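Local coordinates for protein beta-phosphoglucomutase (Clostridium difficile, PDB 4GIB) that probably interconverts beta-D-glucose 1-phosphate and beta-D-glucose 6-phosphate as a magnesium-dependent phosphomutase of the HAD-like superfamily, at residues 43-55 with 97-109. Sequence-based numbering, arbitrary orientation. Where two conformers were deposited one is given.
Sequences YHYMAWRKLAHKV and MAEEKNNYYVSLI
Lys-101 lies across one face of the Trp-48 indole, a broad pi face that suits both its methylenes and its ammonium. The bend at chi2 (-85°) lays the chain along the rings: Lys-101 CG lies 3.5 Å from Trp-48 CE3, and CE makes a CH-pi contact with the five-membered ring. The ammonium, in an off-centre cation-pi contact, reaches the imidazole edge, where Lys-101 NZ donates to His-44 ND1, 3.1 Å away and near the ring plane. This bond and an offset stack on Tyr-105 (planes at 16°) together help fix the imidazole's rotation. Small Ala-47 lets the segment axes come within 8.8 Å. On the other flank, extended Lys-50 crosses the Tyr-104 face, CD in a CH-pi and NZ in a cation-pi contact, while Leu-108 CD1 lies over the opposite face. Farther along, Leu-51 CD2 packs on Met-97 CB (3.6 Å), and Lys-54 meets Glu-100 OE1 in a salt bridge modelled doubtfully short; OE2 pairs with Arg-96. Trp-48 and Lys-101 probably bind substrate. The segments, roughly antiparallel at 146°, lie on helices 41-53 and 91-109 of the helical cap beside the parallel Rossmann-like sheet; helix 72-82 packs against Trp-48 and Ala-98, and helix 144-151 meets Ile-109.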
# COMPACT_ATOMS: atom_id res chain seq x y z
N TYR A 43 6.16 -10.76 5.35
CA TYR A 43 6.43 -10.56 6.79
C TYR A 43 5.13 -10.51 7.58
O TYR A 43 5.03 -11.11 8.63
CB TYR A 43 7.27 -9.30 7.04
CG TYR A 43 8.62 -9.31 6.37
CD1 TYR A 43 9.51 -10.36 6.58
CD2 TYR A 43 9.04 -8.24 5.59
CE1 TYR A 43 10.77 -10.37 5.97
CE2 TYR A 43 10.31 -8.24 4.99
CZ TYR A 43 11.16 -9.31 5.18
OH TYR A 43 12.41 -9.34 4.60
N HIS A 44 4.14 -9.78 7.06
CA HIS A 44 2.82 -9.72 7.69
C HIS A 44 2.22 -11.11 7.79
O HIS A 44 1.67 -11.49 8.81
CB HIS A 44 1.84 -8.85 6.88
CG HIS A 44 2.06 -7.38 7.02
ND1 HIS A 44 1.70 -6.68 8.15
CD2 HIS A 44 2.55 -6.46 6.15
CE1 HIS A 44 1.99 -5.40 7.99
NE2 HIS A 44 2.50 -5.24 6.78
N TYR A 45 2.34 -11.86 6.70
CA TYR A 45 1.81 -13.22 6.64
C TYR A 45 2.45 -14.16 7.67
O TYR A 45 1.77 -14.96 8.26
CB TYR A 45 1.95 -13.79 5.24
CG TYR A 45 1.81 -15.28 5.19
CD1 TYR A 45 0.55 -15.89 5.27
CD2 TYR A 45 2.92 -16.09 5.08
CE1 TYR A 45 0.43 -17.27 5.24
CE2 TYR A 45 2.80 -17.48 5.04
CZ TYR A 45 1.55 -18.06 5.11
OH TYR A 45 1.43 -19.45 5.09
N MET A 46 3.76 -14.06 7.84
CA MET A 46 4.46 -14.87 8.84
C MET A 46 3.96 -14.50 10.23
O MET A 46 3.77 -15.39 11.08
CB MET A 46 5.98 -14.64 8.75
CG MET A 46 6.63 -15.31 7.56
SD MET A 46 8.41 -15.08 7.49
CE MET A 46 8.53 -13.37 7.00
N ALA A 47 3.77 -13.20 10.46
CA ALA A 47 3.30 -12.69 11.74
C ALA A 47 1.84 -13.08 12.00
O ALA A 47 1.50 -13.46 13.13
CB ALA A 47 3.46 -11.17 11.82
N TRP A 48 0.99 -12.97 10.98
CA TRP A 48 -0.42 -13.33 11.15
C TRP A 48 -0.57 -14.85 11.29
O TRP A 48 -1.35 -15.33 12.13
CB TRP A 48 -1.31 -12.82 10.00
CG TRP A 48 -1.68 -11.35 10.06
CD1 TRP A 48 -1.48 -10.42 9.09
CD2 TRP A 48 -2.33 -10.66 11.15
NE1 TRP A 48 -1.96 -9.20 9.50
CE2 TRP A 48 -2.49 -9.32 10.75
CE3 TRP A 48 -2.78 -11.04 12.42
CZ2 TRP A 48 -3.08 -8.35 11.58
CZ3 TRP A 48 -3.37 -10.09 13.24
CH2 TRP A 48 -3.51 -8.75 12.82
N ARG A 49 0.20 -15.60 10.50
CA ARG A 49 0.13 -17.05 10.55
C ARG A 49 0.38 -17.60 11.96
O ARG A 49 -0.30 -18.52 12.39
CB ARG A 49 1.13 -17.66 9.58
CG ARG A 49 1.06 -19.15 9.52
CD ARG A 49 2.02 -19.66 8.49
NE ARG A 49 3.40 -19.33 8.81
CZ ARG A 49 4.43 -19.65 8.03
NH1 ARG A 49 4.23 -20.30 6.90
NH2 ARG A 49 5.66 -19.31 8.40
N LYS A 50 1.35 -17.04 12.67
CA LYS A 50 1.68 -17.49 14.04
C LYS A 50 0.51 -17.25 15.01
O LYS A 50 0.18 -18.12 15.81
CB LYS A 50 2.95 -16.79 14.53
CG LYS A 50 3.43 -17.24 15.90
CD LYS A 50 4.75 -16.57 16.27
CE LYS A 50 5.16 -16.94 17.69
NZ LYS A 50 6.37 -16.20 18.13
N LEU A 51 -0.11 -16.09 14.93
CA LEU A 51 -1.25 -15.76 15.80
C LEU A 51 -2.50 -16.55 15.40
O LEU A 51 -3.26 -16.95 16.24
CB LEU A 51 -1.56 -14.27 15.74
CG LEU A 51 -2.58 -13.77 16.77
CD1 LEU A 51 -1.95 -13.77 18.21
CD2 LEU A 51 -3.03 -12.39 16.40
N ALA A 52 -2.70 -16.74 14.09
CA ALA A 52 -3.83 -17.48 13.58
C ALA A 52 -3.78 -18.94 14.06
O ALA A 52 -4.81 -19.48 14.46
CB ALA A 52 -3.88 -17.42 12.05
N HIS A 53 -2.60 -19.57 14.01
CA HIS A 53 -2.50 -20.95 14.49
C HIS A 53 -2.99 -21.08 15.91
O HIS A 53 -3.55 -22.10 16.25
CB HIS A 53 -1.08 -21.55 14.39
CG HIS A 53 -0.66 -21.88 12.99
ND1 HIS A 53 0.64 -21.79 12.56
CD2 HIS A 53 -1.39 -22.27 11.91
CE1 HIS A 53 0.71 -22.14 11.28
NE2 HIS A 53 -0.51 -22.43 10.87
N LYS A 54 -2.78 -20.05 16.73
CA LYS A 54 -3.22 -20.08 18.14
C LYS A 54 -4.73 -20.03 18.34
O LYS A 54 -5.19 -20.14 19.48
CB LYS A 54 -2.57 -18.94 18.95
CG LYS A 54 -1.07 -19.10 19.11
CD LYS A 54 -0.47 -17.93 19.87
CE LYS A 54 1.05 -18.08 19.99
NZ LYS A 54 1.66 -17.02 20.83
N VAL A 55 -5.49 -19.82 17.27
CA VAL A 55 -6.95 -19.82 17.36
C VAL A 55 -7.55 -20.82 16.35
O VAL A 55 -8.66 -20.65 15.86
CB VAL A 55 -7.55 -18.38 17.22
CG1 VAL A 55 -7.15 -17.54 18.42
CG2 VAL A 55 -7.11 -17.71 15.88
N MET A 97 -4.25 -9.62 20.97
CA MET A 97 -3.77 -10.47 19.89
C MET A 97 -3.05 -9.66 18.83
O MET A 97 -2.02 -10.09 18.31
CB MET A 97 -4.94 -11.23 19.26
CG MET A 97 -5.61 -12.23 20.18
SD MET A 97 -7.12 -12.89 19.43
CE MET A 97 -6.46 -13.57 17.95
N ALA A 98 -3.59 -8.49 18.52
CA ALA A 98 -3.00 -7.59 17.54
C ALA A 98 -1.61 -7.13 17.99
O ALA A 98 -0.71 -7.00 17.18
CB ALA A 98 -3.91 -6.38 17.31
N GLU A 99 -1.47 -6.85 19.28
CA GLU A 99 -0.21 -6.38 19.85
C GLU A 99 0.89 -7.41 19.69
O GLU A 99 2.00 -7.07 19.26
CB GLU A 99 -0.39 -6.05 21.33
CG GLU A 99 0.90 -5.59 22.04
CD GLU A 99 0.64 -4.96 23.41
OE1 GLU A 99 -0.46 -4.40 23.61
OE2 GLU A 99 1.54 -4.99 24.27
N GLU A 100 0.58 -8.66 20.04
CA GLU A 100 1.54 -9.74 19.95
C GLU A 100 1.99 -9.92 18.51
O GLU A 100 3.17 -10.11 18.24
CB GLU A 100 0.92 -11.05 20.50
CG GLU A 100 1.83 -12.26 20.36
CD GLU A 100 1.21 -13.56 20.86
OE1 GLU A 100 1.77 -14.63 20.52
OE2 GLU A 100 0.17 -13.53 21.59
N LYS A 101 1.05 -9.82 17.59
CA LYS A 101 1.36 -9.92 16.19
C LYS A 101 2.22 -8.74 15.75
O LYS A 101 3.20 -8.93 15.04
CB LYS A 101 0.06 -9.98 15.36
CG LYS A 101 0.26 -10.02 13.84
CD LYS A 101 0.41 -8.63 13.20
CE LYS A 101 0.77 -8.77 11.72
NZ LYS A 101 0.83 -7.50 10.99
N ASN A 102 1.84 -7.54 16.16
CA ASN A 102 2.60 -6.34 15.78
C ASN A 102 4.07 -6.47 16.24
O ASN A 102 4.99 -6.30 15.44
CB ASN A 102 1.96 -5.08 16.35
CG ASN A 102 2.56 -3.78 15.77
OD1 ASN A 102 2.92 -3.71 14.60
ND2 ASN A 102 2.59 -2.74 16.58
N ASN A 103 4.28 -6.79 17.52
CA ASN A 103 5.63 -6.97 18.05
C ASN A 103 6.43 -7.95 17.19
O ASN A 103 7.60 -7.72 16.89
CB ASN A 103 5.60 -7.48 19.49
CG ASN A 103 5.04 -6.45 20.47
OD1 ASN A 103 5.02 -5.25 20.18
ND2 ASN A 103 4.60 -6.93 21.64
N TYR A 104 5.80 -9.04 16.78
CA TYR A 104 6.48 -10.02 15.97
C TYR A 104 6.76 -9.46 14.57
O TYR A 104 7.85 -9.65 14.05
CB TYR A 104 5.71 -11.35 15.94
CG TYR A 104 6.48 -12.46 15.26
CD1 TYR A 104 7.76 -12.79 15.67
CD2 TYR A 104 5.92 -13.19 14.22
CE1 TYR A 104 8.48 -13.79 15.06
CE2 TYR A 104 6.63 -14.21 13.59
CZ TYR A 104 7.91 -14.51 14.02
OH TYR A 104 8.62 -15.51 13.42
N TYR A 105 5.81 -8.72 13.99
CA TYR A 105 6.00 -8.11 12.67
C TYR A 105 7.15 -7.08 12.71
O TYR A 105 8.03 -7.08 11.83
CB TYR A 105 4.69 -7.47 12.17
CG TYR A 105 4.87 -6.69 10.88
CD1 TYR A 105 5.06 -7.34 9.67
CD2 TYR A 105 4.85 -5.29 10.88
CE1 TYR A 105 5.26 -6.63 8.49
CE2 TYR A 105 5.03 -4.57 9.71
CZ TYR A 105 5.24 -5.24 8.51
OH TYR A 105 5.42 -4.54 7.34
N VAL A 106 7.14 -6.24 13.74
CA VAL A 106 8.16 -5.19 13.92
C VAL A 106 9.56 -5.79 14.05
O VAL A 106 10.55 -5.22 13.59
CB VAL A 106 7.81 -4.32 15.15
CG1 VAL A 106 9.02 -3.46 15.65
CG2 VAL A 106 6.59 -3.46 14.82
N SER A 107 9.64 -6.97 14.64
CA SER A 107 10.89 -7.66 14.80
C SER A 107 11.41 -8.12 13.44
O SER A 107 12.60 -8.14 13.20
CB SER A 107 10.70 -8.85 15.73
OG SER A 107 11.90 -9.56 15.83
N LEU A 108 10.51 -8.52 12.56
CA LEU A 108 10.91 -8.97 11.22
C LEU A 108 11.34 -7.81 10.36
O LEU A 108 12.39 -7.89 9.73
CB LEU A 108 9.78 -9.74 10.54
CG LEU A 108 9.36 -11.04 11.23
CD1 LEU A 108 8.15 -11.62 10.54
CD2 LEU A 108 10.51 -12.05 11.26
N ILE A 109 10.57 -6.73 10.33
CA ILE A 109 10.92 -5.59 9.45
C ILE A 109 12.10 -4.76 9.92
O ILE A 109 12.64 -3.97 9.15
CB ILE A 109 9.73 -4.65 9.17
CG1 ILE A 109 9.17 -4.06 10.47
CG2 ILE A 109 8.66 -5.39 8.38
CD1 ILE A 109 8.06 -3.08 10.25